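PDB 1I78: protease VII from Escherichia coli, which cleaves polypeptides, with a preference for paired basic residues, as an integral outer-membrane endopeptidase of the omptin family. Local coordinates for residues G19-K24 with N284-T289; D191-G196 with G238-P243; A132-S137 with K177-G182; D10-D15 with I56-M61. The protein carries 3 engineered substitutions. All coordinates share one frame; numbering follows the deposited sequence.

Contact 1. Residues G19-K24 with N284-T289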
loop_
_atom_site.group_PDB
_atom_site.type_symbol
_atom_site.label_atom_id
_atom_site.label_comp_id
_atom_site.label_asym_id
_atom_site.label_seq_id
_atom_site.Cartn_x
_atom_site.Cartn_y
_atom_site.Cartn_z
ATOM N N GLY A 19 1.778 -14.954 6.352
ATOM C CA GLY A 19 1.842 -13.900 7.336
ATOM C C GLY A 19 0.676 -12.948 7.305
ATOM O O GLY A 19 -0.404 -13.267 6.804
ATOM N N THR A 20 0.921 -11.753 7.823
ATOM C CA THR A 20 -0.104 -10.740 7.909
ATOM C C THR A 20 0.332 -9.394 7.342
ATOM O O THR A 20 1.529 -9.084 7.247
ATOM C CB THR A 20 -0.522 -10.529 9.374
ATOM O OG1 THR A 20 0.567 -9.927 10.086
ATOM C CG2 THR A 20 -0.861 -11.861 10.037
ATOM N N LEU A 21 -0.677 -8.603 6.990
ATOM C CA LEU A 21 -0.514 -7.272 6.429
ATOM C C LEU A 21 -1.389 -6.320 7.210
ATOM O O LEU A 21 -2.581 -6.558 7.352
ATOM C CB LEU A 21 -0.980 -7.231 4.969
ATOM C CG LEU A 21 -1.199 -5.815 4.418
ATOM C CD1 LEU A 21 0.139 -5.205 4.056
ATOM C CD2 LEU A 21 -2.138 -5.857 3.216
ATOM N N SER A 22 -0.800 -5.241 7.706
ATOM C CA SER A 22 -1.560 -4.242 8.443
ATOM C C SER A 22 -1.246 -2.914 7.778
ATOM O O SER A 22 -0.134 -2.718 7.295
ATOM C CB SER A 22 -1.129 -4.220 9.911
ATOM O OG SER A 22 -1.265 -5.509 10.491
ATOM N N GLY A 23 -2.210 -2.004 7.731
ATOM C CA GLY A 23 -1.923 -0.729 7.103
ATOM C C GLY A 23 -3.012 0.312 7.201
ATOM O O GLY A 23 -4.049 0.093 7.822
ATOM N N LYS A 24 -2.766 1.454 6.573
ATOM C CA LYS A 24 -3.714 2.553 6.579
ATOM C C LYS A 24 -3.488 3.445 5.376
ATOM O O LYS A 24 -2.349 3.702 4.975
ATOM C CB LYS A 24 -3.540 3.369 7.854
ATOM C CG LYS A 24 -4.462 4.571 7.984
ATOM C CD LYS A 24 -4.245 5.215 9.346
ATOM C CE LYS A 24 -5.246 6.319 9.645
ATOM N NZ LYS A 24 -5.009 6.866 11.019
ATOM N N ASN A 284 -0.443 6.284 2.025
ATOM C CA ASN A 284 -0.676 5.066 2.785
ATOM C C ASN A 284 0.618 4.572 3.384
ATOM O O ASN A 284 1.657 5.218 3.274
ATOM C CB ASN A 284 -1.268 3.975 1.895
ATOM C CG ASN A 284 -0.223 3.263 1.063
ATOM O OD1 ASN A 284 0.919 3.700 0.963
ATOM N ND2 ASN A 284 -0.615 2.161 0.447
ATOM N N TYR A 285 0.526 3.438 4.057
ATOM C CA TYR A 285 1.677 2.775 4.637
ATOM C C TYR A 285 1.218 1.392 5.042
ATOM O O TYR A 285 0.029 1.160 5.270
ATOM C CB TYR A 285 2.265 3.557 5.823
ATOM C CG TYR A 285 1.415 3.638 7.067
ATOM C CD1 TYR A 285 1.186 2.511 7.862
ATOM C CD2 TYR A 285 0.860 4.853 7.469
ATOM C CE1 TYR A 285 0.424 2.595 9.022
ATOM C CE2 TYR A 285 0.102 4.952 8.626
ATOM C CZ TYR A 285 -0.116 3.823 9.399
ATOM O OH TYR A 285 -0.880 3.925 10.540
ATOM N N ASN A 286 2.156 0.462 5.088
ATOM C CA ASN A 286 1.833 -0.894 5.462
ATOM C C ASN A 286 2.971 -1.528 6.233
ATOM O O ASN A 286 4.135 -1.117 6.128
ATOM C CB ASN A 286 1.547 -1.738 4.226
ATOM C CG ASN A 286 0.441 -1.161 3.376
ATOM O OD1 ASN A 286 -0.722 -1.117 3.794
ATOM N ND2 ASN A 286 0.793 -0.702 2.172
ATOM N N PHE A 287 2.588 -2.529 7.012
ATOM C CA PHE A 287 3.479 -3.331 7.816
ATOM C C PHE A 287 3.170 -4.760 7.389
ATOM O O PHE A 287 1.998 -5.159 7.365
ATOM C CB PHE A 287 3.150 -3.174 9.295
ATOM C CG PHE A 287 4.047 -2.238 10.012
ATOM C CD1 PHE A 287 3.518 -1.189 10.771
ATOM C CD2 PHE A 287 5.430 -2.409 9.964
ATOM C CE1 PHE A 287 4.357 -0.319 11.478
ATOM C CE2 PHE A 287 6.279 -1.551 10.664
ATOM C CZ PHE A 287 5.742 -0.500 11.426
ATOM N N ILE A 288 4.211 -5.510 7.036
ATOM C CA ILE A 288 4.057 -6.893 6.629
ATOM C C ILE A 288 4.954 -7.786 7.467
ATOM O O ILE A 288 6.177 -7.612 7.514
ATOM C CB ILE A 288 4.419 -7.105 5.163
ATOM C CG1 ILE A 288 3.418 -6.373 4.278
ATOM C CG2 ILE A 288 4.448 -8.613 4.852
ATOM C CD1 ILE A 288 3.674 -6.559 2.790
ATOM N N THR A 289 4.332 -8.749 8.131
ATOM C CA THR A 289 5.065 -9.670 8.975
ATOM C C THR A 289 4.888 -11.033 8.345
ATOM O O THR A 289 3.769 -11.467 8.082
ATOM C CB THR A 289 4.521 -9.631 10.416
ATOM O OG1 THR A 289 4.830 -8.354 10.997
ATOM C CG2 THR A 289 5.135 -10.743 11.258
HETATM O O HOH W 1 1.828 -6.904 9.639
#

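Contact 2. Residues D191-G196 with G238-P243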
loop_
_atom_site.group_PDB
_atom_site.type_symbol
_atom_site.label_atom_id
_atom_site.label_comp_id
_atom_site.label_asym_id
_atom_site.label_seq_id
_atom_site.Cartn_x
_atom_site.Cartn_y
_atom_site.Cartn_z
ATOM N N ASP A 191 25.372 -21.206 10.059
ATOM C CA ASP A 191 24.141 -21.502 9.322
ATOM C C ASP A 191 23.073 -20.467 9.605
ATOM O O ASP A 191 21.913 -20.648 9.246
ATOM C CB ASP A 191 23.596 -22.888 9.681
ATOM C CG ASP A 191 24.450 -24.017 9.125
ATOM O OD1 ASP A 191 24.731 -24.005 7.903
ATOM O OD2 ASP A 191 24.831 -24.919 9.908
ATOM N N PHE A 192 23.473 -19.380 10.259
ATOM C CA PHE A 192 22.545 -18.305 10.595
ATOM C C PHE A 192 22.713 -17.135 9.613
ATOM O O PHE A 192 23.833 -16.789 9.221
ATOM C CB PHE A 192 22.791 -17.837 12.033
ATOM C CG PHE A 192 21.743 -16.907 12.546
ATOM C CD1 PHE A 192 20.421 -17.316 12.628
ATOM C CD2 PHE A 192 22.068 -15.609 12.925
ATOM C CE1 PHE A 192 19.425 -16.439 13.080
ATOM C CE2 PHE A 192 21.088 -14.729 13.375
ATOM C CZ PHE A 192 19.759 -15.144 13.452
ATOM N N GLU A 193 21.598 -16.523 9.223
ATOM C CA GLU A 193 21.649 -15.426 8.265
ATOM C C GLU A 193 20.719 -14.256 8.580
ATOM O O GLU A 193 19.535 -14.441 8.876
ATOM C CB GLU A 193 21.328 -15.970 6.870
ATOM C CG GLU A 193 21.660 -15.026 5.720
ATOM C CD GLU A 193 21.637 -15.736 4.374
ATOM O OE1 GLU A 193 20.547 -16.151 3.927
ATOM O OE2 GLU A 193 22.719 -15.895 3.770
ATOM N N LEU A 194 21.280 -13.052 8.514
ATOM C CA LEU A 194 20.545 -11.814 8.755
ATOM C C LEU A 194 20.618 -10.995 7.467
ATOM O O LEU A 194 21.687 -10.869 6.869
ATOM C CB LEU A 194 21.183 -11.019 9.900
ATOM C CG LEU A 194 21.136 -11.588 11.323
ATOM C CD1 LEU A 194 21.923 -10.682 12.248
ATOM C CD2 LEU A 194 19.703 -11.705 11.801
ATOM N N GLY A 195 19.483 -10.452 7.036
ATOM C CA GLY A 195 19.470 -9.653 5.824
ATOM C C GLY A 195 18.569 -8.431 5.868
ATOM O O GLY A 195 17.817 -8.212 6.821
ATOM N N GLY A 196 18.643 -7.624 4.815
ATOM C CA GLY A 196 17.821 -6.432 4.744
ATOM C C GLY A 196 17.638 -5.946 3.321
ATOM O O GLY A 196 18.409 -6.286 2.420
ATOM N N GLY A 238 17.130 -15.839 9.401
ATOM C CA GLY A 238 16.844 -17.219 9.069
ATOM C C GLY A 238 17.951 -18.202 9.379
ATOM O O GLY A 238 19.084 -17.829 9.712
ATOM N N TYR A 239 17.614 -19.476 9.229
ATOM C CA TYR A 239 18.538 -20.561 9.525
ATOM C C TYR A 239 18.557 -21.608 8.414
ATOM O O TYR A 239 17.508 -22.016 7.908
ATOM C CB TYR A 239 18.115 -21.216 10.851
ATOM C CG TYR A 239 19.058 -22.271 11.384
ATOM C CD1 TYR A 239 20.314 -21.924 11.893
ATOM C CD2 TYR A 239 18.688 -23.620 11.398
ATOM C CE1 TYR A 239 21.179 -22.897 12.407
ATOM C CE2 TYR A 239 19.545 -24.603 11.909
ATOM C CZ TYR A 239 20.788 -24.236 12.413
ATOM O OH TYR A 239 21.635 -25.206 12.916
ATOM N N TYR A 240 19.751 -22.042 8.029
ATOM C CA TYR A 240 19.851 -23.073 7.007
ATOM C C TYR A 240 19.655 -24.445 7.635
ATOM O O TYR A 240 20.582 -25.016 8.203
ATOM C CB TYR A 240 21.206 -23.009 6.289
ATOM C CG TYR A 240 21.324 -21.811 5.375
ATOM C CD1 TYR A 240 21.550 -20.537 5.900
ATOM C CD2 TYR A 240 21.142 -21.937 3.994
ATOM C CE1 TYR A 240 21.588 -19.421 5.084
ATOM C CE2 TYR A 240 21.180 -20.828 3.169
ATOM C CZ TYR A 240 21.401 -19.567 3.724
ATOM O OH TYR A 240 21.410 -18.442 2.932
ATOM N N VAL A 241 18.431 -24.957 7.565
ATOM C CA VAL A 241 18.141 -26.271 8.109
ATOM C C VAL A 241 18.906 -27.318 7.290
ATOM O O VAL A 241 19.417 -28.285 7.842
ATOM C CB VAL A 241 16.637 -26.559 8.077
ATOM C CG1 VAL A 241 16.375 -28.018 8.416
ATOM C CG2 VAL A 241 15.934 -25.661 9.076
ATOM N N THR A 242 18.967 -27.130 5.972
ATOM C CA THR A 242 19.735 -28.029 5.106
ATOM C C THR A 242 20.661 -27.127 4.297
ATOM O O THR A 242 20.551 -25.904 4.359
ATOM C CB THR A 242 18.849 -28.846 4.137
ATOM O OG1 THR A 242 18.268 -27.976 3.156
ATOM C CG2 THR A 242 17.756 -29.574 4.903
ATOM N N PRO A 243 21.593 -27.709 3.530
ATOM C CA PRO A 243 22.464 -26.804 2.773
ATOM C C PRO A 243 21.685 -25.846 1.875
ATOM O O PRO A 243 22.096 -24.697 1.689
ATOM C CB PRO A 243 23.350 -27.764 1.984
ATOM C CG PRO A 243 23.449 -28.947 2.905
ATOM C CD PRO A 243 22.017 -29.110 3.365
#

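Contact 3. Residues A132-S137 with K177-G182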
loop_
_atom_site.group_PDB
_atom_site.type_symbol
_atom_site.label_atom_id
_atom_site.label_comp_id
_atom_site.label_asym_id
_atom_site.label_seq_id
_atom_site.Cartn_x
_atom_site.Cartn_y
_atom_site.Cartn_z
ATOM N N ALA A 132 16.756 -2.512 -9.126
ATOM C CA ALA A 132 16.004 -1.648 -10.021
ATOM C C ALA A 132 14.795 -2.498 -10.361
ATOM O O ALA A 132 14.944 -3.658 -10.777
ATOM C CB ALA A 132 16.807 -1.327 -11.272
ATOM N N GLY A 133 13.600 -1.951 -10.162
ATOM C CA GLY A 133 12.417 -2.735 -10.448
ATOM C C GLY A 133 11.129 -1.957 -10.567
ATOM O O GLY A 133 11.106 -0.724 -10.534
ATOM N N TYR A 134 10.045 -2.705 -10.700
ATOM C CA TYR A 134 8.719 -2.148 -10.853
ATOM C C TYR A 134 7.734 -2.940 -9.989
ATOM O O TYR A 134 7.766 -4.172 -9.972
ATOM C CB TYR A 134 8.315 -2.247 -12.327
ATOM C CG TYR A 134 6.917 -1.766 -12.612
ATOM C CD1 TYR A 134 6.626 -0.402 -12.631
ATOM C CD2 TYR A 134 5.881 -2.668 -12.841
ATOM C CE1 TYR A 134 5.341 0.060 -12.873
ATOM C CE2 TYR A 134 4.583 -2.219 -13.084
ATOM C CZ TYR A 134 4.325 -0.844 -13.096
ATOM O OH TYR A 134 3.052 -0.367 -13.313
ATOM N N GLN A 135 6.852 -2.241 -9.286
ATOM C CA GLN A 135 5.861 -2.907 -8.435
ATOM C C GLN A 135 4.486 -2.322 -8.645
ATOM O O GLN A 135 4.355 -1.155 -8.969
ATOM C CB GLN A 135 6.179 -2.734 -6.952
ATOM C CG GLN A 135 7.417 -3.408 -6.460
ATOM C CD GLN A 135 7.661 -3.127 -4.984
ATOM O OE1 GLN A 135 7.648 -1.969 -4.547
ATOM N NE2 GLN A 135 7.894 -4.187 -4.209
ATOM N N GLU A 136 3.465 -3.139 -8.438
ATOM C CA GLU A 136 2.081 -2.699 -8.552
ATOM C C GLU A 136 1.274 -3.314 -7.413
ATOM O O GLU A 136 1.305 -4.522 -7.208
ATOM C CB GLU A 136 1.466 -3.128 -9.880
ATOM C CG GLU A 136 1.598 -2.128 -11.002
ATOM C CD GLU A 136 0.669 -2.450 -12.172
ATOM O OE1 GLU A 136 -0.487 -2.867 -11.915
ATOM O OE2 GLU A 136 1.090 -2.268 -13.340
ATOM N N SER A 137 0.560 -2.488 -6.660
ATOM C CA SER A 137 -0.262 -3.017 -5.582
ATOM C C SER A 137 -1.678 -2.482 -5.720
ATOM O O SER A 137 -1.886 -1.385 -6.242
ATOM C CB SER A 137 0.321 -2.640 -4.209
ATOM O OG SER A 137 0.457 -1.240 -4.075
ATOM N N LYS A 177 1.534 2.182 -8.899
ATOM C CA LYS A 177 2.512 1.733 -9.884
ATOM C C LYS A 177 3.817 2.293 -9.365
ATOM O O LYS A 177 3.938 3.503 -9.200
ATOM C CB LYS A 177 2.205 2.332 -11.247
ATOM C CG LYS A 177 0.866 1.902 -11.833
ATOM C CD LYS A 177 0.734 2.398 -13.264
ATOM C CE LYS A 177 -0.660 2.174 -13.782
ATOM N NZ LYS A 177 -0.787 2.596 -15.206
ATOM N N MET A 178 4.801 1.436 -9.109
ATOM C CA MET A 178 6.047 1.933 -8.546
ATOM C C MET A 178 7.384 1.537 -9.159
ATOM O O MET A 178 7.896 0.451 -8.916
ATOM C CB MET A 178 6.107 1.592 -7.049
ATOM C CG MET A 178 4.873 1.975 -6.241
ATOM S SD MET A 178 5.007 1.492 -4.491
ATOM C CE MET A 178 3.814 0.156 -4.428
ATOM N N PRO A 179 7.951 2.404 -10.000
ATOM C CA PRO A 179 9.253 2.044 -10.561
ATOM C C PRO A 179 10.174 2.370 -9.376
ATOM O O PRO A 179 9.974 3.382 -8.709
ATOM C CB PRO A 179 9.412 3.034 -11.708
ATOM C CG PRO A 179 7.990 3.273 -12.140
ATOM C CD PRO A 179 7.294 3.434 -10.823
ATOM N N TYR A 180 11.180 1.556 -9.090
ATOM C CA TYR A 180 11.994 1.878 -7.920
ATOM C C TYR A 180 13.431 1.386 -7.969
ATOM O O TYR A 180 13.776 0.514 -8.749
ATOM C CB TYR A 180 11.318 1.292 -6.671
ATOM C CG TYR A 180 11.411 -0.225 -6.619
ATOM C CD1 TYR A 180 12.548 -0.856 -6.099
ATOM C CD2 TYR A 180 10.403 -1.031 -7.171
ATOM C CE1 TYR A 180 12.683 -2.236 -6.129
ATOM C CE2 TYR A 180 10.531 -2.425 -7.208
ATOM C CZ TYR A 180 11.679 -3.021 -6.681
ATOM O OH TYR A 180 11.820 -4.398 -6.701
ATOM N N ILE A 181 14.262 1.958 -7.113
ATOM C CA ILE A 181 15.651 1.542 -6.997
ATOM C C ILE A 181 15.823 1.049 -5.557
ATOM O O ILE A 181 15.062 1.445 -4.655
ATOM C CB ILE A 181 16.633 2.706 -7.258
ATOM C CG1 ILE A 181 16.340 3.851 -6.285
ATOM C CG2 ILE A 181 16.548 3.123 -8.721
ATOM C CD1 ILE A 181 17.187 5.099 -6.469
ATOM N N GLY A 182 16.809 0.184 -5.334
ATOM C CA GLY A 182 17.013 -0.315 -3.992
ATOM C C GLY A 182 18.385 -0.848 -3.651
ATOM O O GLY A 182 19.337 -0.766 -4.430
#

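Contact 4. Residues D10-D15 with I56-M61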
loop_
_atom_site.group_PDB
_atom_site.type_symbol
_atom_site.label_atom_id
_atom_site.label_comp_id
_atom_site.label_asym_id
_atom_site.label_seq_id
_atom_site.Cartn_x
_atom_site.Cartn_y
_atom_site.Cartn_z
ATOM N N ASP A 10 20.960 -22.161 -14.415
ATOM C CA ASP A 10 20.671 -23.288 -13.543
ATOM C C ASP A 10 20.337 -22.837 -12.104
ATOM O O ASP A 10 19.465 -23.419 -11.454
ATOM C CB ASP A 10 21.891 -24.226 -13.552
ATOM C CG ASP A 10 21.824 -25.308 -12.484
ATOM O OD1 ASP A 10 20.972 -26.219 -12.599
ATOM O OD2 ASP A 10 22.631 -25.242 -11.529
ATOM N N ASN A 11 21.024 -21.799 -11.623
ATOM C CA ASN A 11 20.827 -21.266 -10.270
ATOM C C ASN A 11 19.451 -20.650 -10.036
ATOM O O ASN A 11 19.181 -19.545 -10.485
ATOM C CB ASN A 11 21.877 -20.197 -9.972
ATOM C CG ASN A 11 23.288 -20.734 -10.019
ATOM O OD1 ASN A 11 23.636 -21.533 -10.892
ATOM N ND2 ASN A 11 24.120 -20.284 -9.086
ATOM N N ILE A 12 18.592 -21.351 -9.309
ATOM C CA ILE A 12 17.257 -20.842 -9.028
ATOM C C ILE A 12 16.860 -21.143 -7.592
ATOM O O ILE A 12 17.287 -22.140 -7.007
ATOM C CB ILE A 12 16.211 -21.479 -9.971
ATOM C CG1 ILE A 12 16.602 -21.217 -11.427
ATOM C CG2 ILE A 12 14.824 -20.907 -9.688
ATOM C CD1 ILE A 12 15.664 -21.846 -12.437
ATOM N N ASN A 13 16.054 -20.263 -7.014
ATOM C CA ASN A 13 15.582 -20.476 -5.662
ATOM C C ASN A 13 14.165 -19.958 -5.587
ATOM O O ASN A 13 13.828 -18.978 -6.237
ATOM C CB ASN A 13 16.486 -19.772 -4.638
ATOM C CG ASN A 13 16.335 -18.267 -4.640
ATOM O OD1 ASN A 13 15.290 -17.734 -4.283
ATOM N ND2 ASN A 13 17.390 -17.573 -5.033
ATOM N N ALA A 14 13.332 -20.652 -4.822
ATOM C CA ALA A 14 11.937 -20.275 -4.658
ATOM C C ALA A 14 11.732 -19.821 -3.216
ATOM O O ALA A 14 12.482 -20.206 -2.320
ATOM C CB ALA A 14 11.036 -21.456 -4.981
ATOM N N ASP A 15 10.705 -19.011 -3.000
ATOM C CA ASP A 15 10.425 -18.471 -1.686
ATOM C C ASP A 15 8.918 -18.431 -1.474
ATOM O O ASP A 15 8.210 -17.737 -2.198
ATOM C CB ASP A 15 10.999 -17.055 -1.617
ATOM C CG ASP A 15 11.028 -16.497 -0.213
ATOM O OD1 ASP A 15 10.004 -16.611 0.502
ATOM O OD2 ASP A 15 12.079 -15.929 0.166
ATOM N N ILE A 56 10.427 -15.928 -6.922
ATOM C CA ILE A 56 11.225 -16.819 -7.734
ATOM C C ILE A 56 12.441 -16.001 -8.120
ATOM O O ILE A 56 12.315 -14.899 -8.657
ATOM C CB ILE A 56 10.462 -17.274 -8.993
ATOM C CG1 ILE A 56 9.140 -17.924 -8.574
ATOM C CG2 ILE A 56 11.303 -18.284 -9.781
ATOM C CD1 ILE A 56 8.156 -18.126 -9.706
ATOM N N ASN A 57 13.618 -16.531 -7.811
ATOM C CA ASN A 57 14.852 -15.842 -8.124
ATOM C C ASN A 57 15.743 -16.646 -9.051
ATOM O O ASN A 57 15.989 -17.840 -8.828
ATOM C CB ASN A 57 15.612 -15.515 -6.838
ATOM C CG ASN A 57 14.971 -14.384 -6.049
ATOM O OD1 ASN A 57 15.038 -13.215 -6.451
ATOM N ND2 ASN A 57 14.341 -14.728 -4.923
ATOM N N TRP A 58 16.220 -15.978 -10.096
ATOM C CA TRP A 58 17.114 -16.593 -11.069
ATOM C C TRP A 58 18.466 -15.915 -10.904
ATOM O O TRP A 58 18.599 -14.731 -11.193
ATOM C CB TRP A 58 16.611 -16.362 -12.504
ATOM C CG TRP A 58 15.319 -17.057 -12.872
ATOM C CD1 TRP A 58 15.182 -18.318 -13.393
ATOM C CD2 TRP A 58 13.987 -16.508 -12.811
ATOM N NE1 TRP A 58 13.854 -18.584 -13.670
ATOM C CE2 TRP A 58 13.101 -17.493 -13.324
ATOM C CE3 TRP A 58 13.457 -15.280 -12.378
ATOM C CZ2 TRP A 58 11.713 -17.284 -13.419
ATOM C CZ3 TRP A 58 12.073 -15.073 -12.472
ATOM C CH2 TRP A 58 11.220 -16.074 -12.990
ATOM N N ASP A 59 19.459 -16.646 -10.408
ATOM C CA ASP A 59 20.796 -16.074 -10.261
ATOM C C ASP A 59 21.608 -16.427 -11.515
ATOM O O ASP A 59 22.499 -17.277 -11.476
ATOM C CB ASP A 59 21.494 -16.616 -9.010
ATOM C CG ASP A 59 20.786 -16.220 -7.720
ATOM O OD1 ASP A 59 20.366 -15.047 -7.566
ATOM O OD2 ASP A 59 20.661 -17.094 -6.841
ATOM N N LEU A 60 21.278 -15.756 -12.619
ATOM C CA LEU A 60 21.907 -15.959 -13.923
ATOM C C LEU A 60 23.421 -15.787 -14.007
ATOM O O LEU A 60 24.102 -16.591 -14.633
ATOM C CB LEU A 60 21.269 -15.020 -14.939
ATOM C CG LEU A 60 19.756 -14.981 -14.881
ATOM C CD1 LEU A 60 19.235 -14.098 -15.990
ATOM C CD2 LEU A 60 19.220 -16.392 -15.014
ATOM N N MET A 61 23.942 -14.722 -13.413
ATOM C CA MET A 61 25.378 -14.466 -13.441
ATOM C C MET A 61 25.815 -13.973 -12.074
ATOM O O MET A 61 24.988 -13.543 -11.272
ATOM C CB MET A 61 25.723 -13.396 -14.481
ATOM C CG MET A 61 25.367 -13.751 -15.912
ATOM S SD MET A 61 25.955 -12.505 -17.098
ATOM C CE MET A 61 24.657 -12.596 -18.344
#

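Contact 1. Residues G19-K24 with N284-T289
Residues 19-24 and 284-289 run antiparallel, with strand axes 4.5 Å apart at closest approach and chain directions 162° apart, and Thr-20, Ser-22 and Lys-24 face Thr-289, Phe-287 and Tyr-285 in hydrogen-bonded pairs. Five of the six backbone bonds are sound, the straightest running from Ser-22 N to Phe-287 O (2.8 Å, 171° at the hydrogen); the bond from Tyr-285 N to Lys-24 O is weak. Leu-21 with Ile-288 and Gly-23 with Asn-286 form the non-hydrogen-bonded pairs between them. On the face of Leu-21 and Ile-288, CD1 of Leu-21 reaches CG1 of Ile-288 at 3.5 Å and also touches CB of Asn-286 at 3.7 Å, because CG of Leu-21 stands anti to its own nitrogen (chi1 164°) and its branch leans over the partner strand. Leu-21 and Ile-288 also pack on Trp-71 of strand 64-85, while ND2 of Asn-286 donates to Asn-254 OD1. OD1 of the same amide rests 3.5 Å from CA of Gly-23, which has no side chain in the way. The other face carries Lys-24 and Tyr-285: the lysine CB lies over the phenol ring, 4.2 Å from its centroid, in a CH-pi contact, and the extended chain carries the ammonium group onward to a weak, long ion pair with Asp-43. Ser-22 OG accepts from the backbone N of Asn-48, and water 1 makes a weak bond to Phe-287 O at 2.9 Å. Main-chain hydrogen bonds thus carry the joint, with an apolar contact on one face and a CH-pi contact on the other, and this pairing of the first and last long strands closes the barrel.

Contact 2. Residues D191-G196 with G238-P243
OE1 of Glu-193 is gripped by two groups: Tyr-240 OH donates to it at 2.6 Å, and Lys-246 NZ forms a salt bridge with it. The hydroxyl approaches from above the carboxylate plane, 38° out of it, and the carboxylate and ring planes stand 79° apart, so the acid meets the phenol rim nearly perpendicular to it. The extended glutamate chain, with CG anti to its backbone nitrogen, spans the distance to the hydroxyl. A lysine and a phenol on one oxygen would be expected to stabilise the negative charge of this buried acid. Farther back, the tyrosine ring has the carbonyl oxygen of Asp-191 at its edge, in plane, with CD1 of Tyr-240 3.4 Å from that O. The same oxygen accepts the backbone N of Tyr-240 at 2.8 Å. Arg-188 of strand 169-189 forms a salt bridge with Asp-191 OD1 and a cation-pi contact with the Tyr-240 ring. Glu-193 and Gly-238 form a hydrogen-bonded antiparallel pair, Glu-193 N to Gly-238 O at 2.9 Å and Gly-238 N to Glu-193 O at 2.8 Å. Phe-192 and Tyr-239 project from the other face, on the surface; there CE1 of Tyr-239 touches CB of Asp-191 at 3.6 Å, and CD1 of Phe-192 comes to 3.2 Å from Gly-238 O. Surface aromatics at the open end of hairpin 192-213 and 219-242, with the Glu-193, Tyr-240 and Lys-246 polar cluster on the opposite face, are consistent with the aromatic girdle of outer-membrane beta barrels.

Contact 3. Residues A132-S137 with K177-G182
Tyr-180, Met-178 and Gln-135 bury the most surface here, all three on one face of an antiparallel pair. The Tyr-180 ring lies over the backbone of Gly-133, directly across the strands: CA of the glycine is 4.0 Å from the ring centroid and 23° off its normal, a CH-pi contact over the face. The phenol reaches this place because its CG stands between the backbone nitrogen and carbonyl carbon (chi1 71°), folding the ring back across the neighbouring strand. The Gln-135 side chain crosses that of Tyr-180 at about a right angle, its CG 3.4 Å from CE2 of Tyr-180, with amide and ring planes 53° apart. The phenol hydroxyl bonds to Asp-113, which weakly accepts Gln-135 NE2 too, so one acid ties both polar ends. Met-178 sits beside Gln-135, N of Met-178 donating to Gln-135 O at 2.6 Å; its chain bends to bring CE within 3.7 Å of Ser-137 OG. On the opposite face, Tyr-134 OH donates to Glu-136 OE2 of its own strand at 2.7 Å and runs alongside Lys-177, while CG of Pro-179 touches the Tyr-134 ring edge at CD1 (4.0 Å). An aromatic side chain covering a cross-strand glycine is the pairing known as aromatic rescue of glycine, set here in the wall of a beta barrel.

Contact 4. Residues D10-D15 with I56-M61
Asn-13 lays its amide over CB of Asn-57, with ND2 of Asn-13 3.3 Å from that carbon, and the two side chains join by a bond from Asn-57 ND2 to Asn-13 OD1 (3.2 Å, 152° at the hydrogen). The donor lies in the plane of the Asn-13 carbonyl, on a lone pair, although the two amides are turned 40° apart. With chi1 at 72°, the Asn-13 amide swings over its own main chain toward Asn-57. Backbone bonds in both directions link the same pair, Asn-57 N reaching Asn-13 O at 2.9 Å. Beyond it, Asp-59 N donates to Asn-11 O, the side chains touch through CB of Asn-11 and CB of Asp-59 at 3.7 Å, and the Asp-59 carboxylate takes a bond from Ser-65. On the other face, Ile-12 runs alongside Trp-58, CD1 of Ile-12 meeting CD1 of the indole at 3.7 Å, while CG2 of Ile-56 sits 3.8 Å above one face of the indole. Strand 12-31 has 272-296 on its other flank, where Asn-13 touches Lys-294 and Thr-296; strand 37-58 is flanked by 64-85, on whose Ile-66 Trp-58 packs.

Overall arrangement
From the N terminus, residues 10-15 meet 56-61 first: contact 4 closes the hairpin of strands 12-31 and 37-58 at the end away from its turn. Residues 19-24, farther along the same first strand, pair with 284-289 near the C terminus, so contact 1 crosses contact 4 and brings the chain's two ends together. Within the long span that contact 1 closes, contact 3 ties strand 126-149 to 169-189, and contact 2 follows in series, at the open end of hairpin 192-213 and 219-242. Centres of contacts 2 and 4 are about 17 Å apart. All four pair antiparallel strands of one curled sheet, and contact 1 seals it into a barrel.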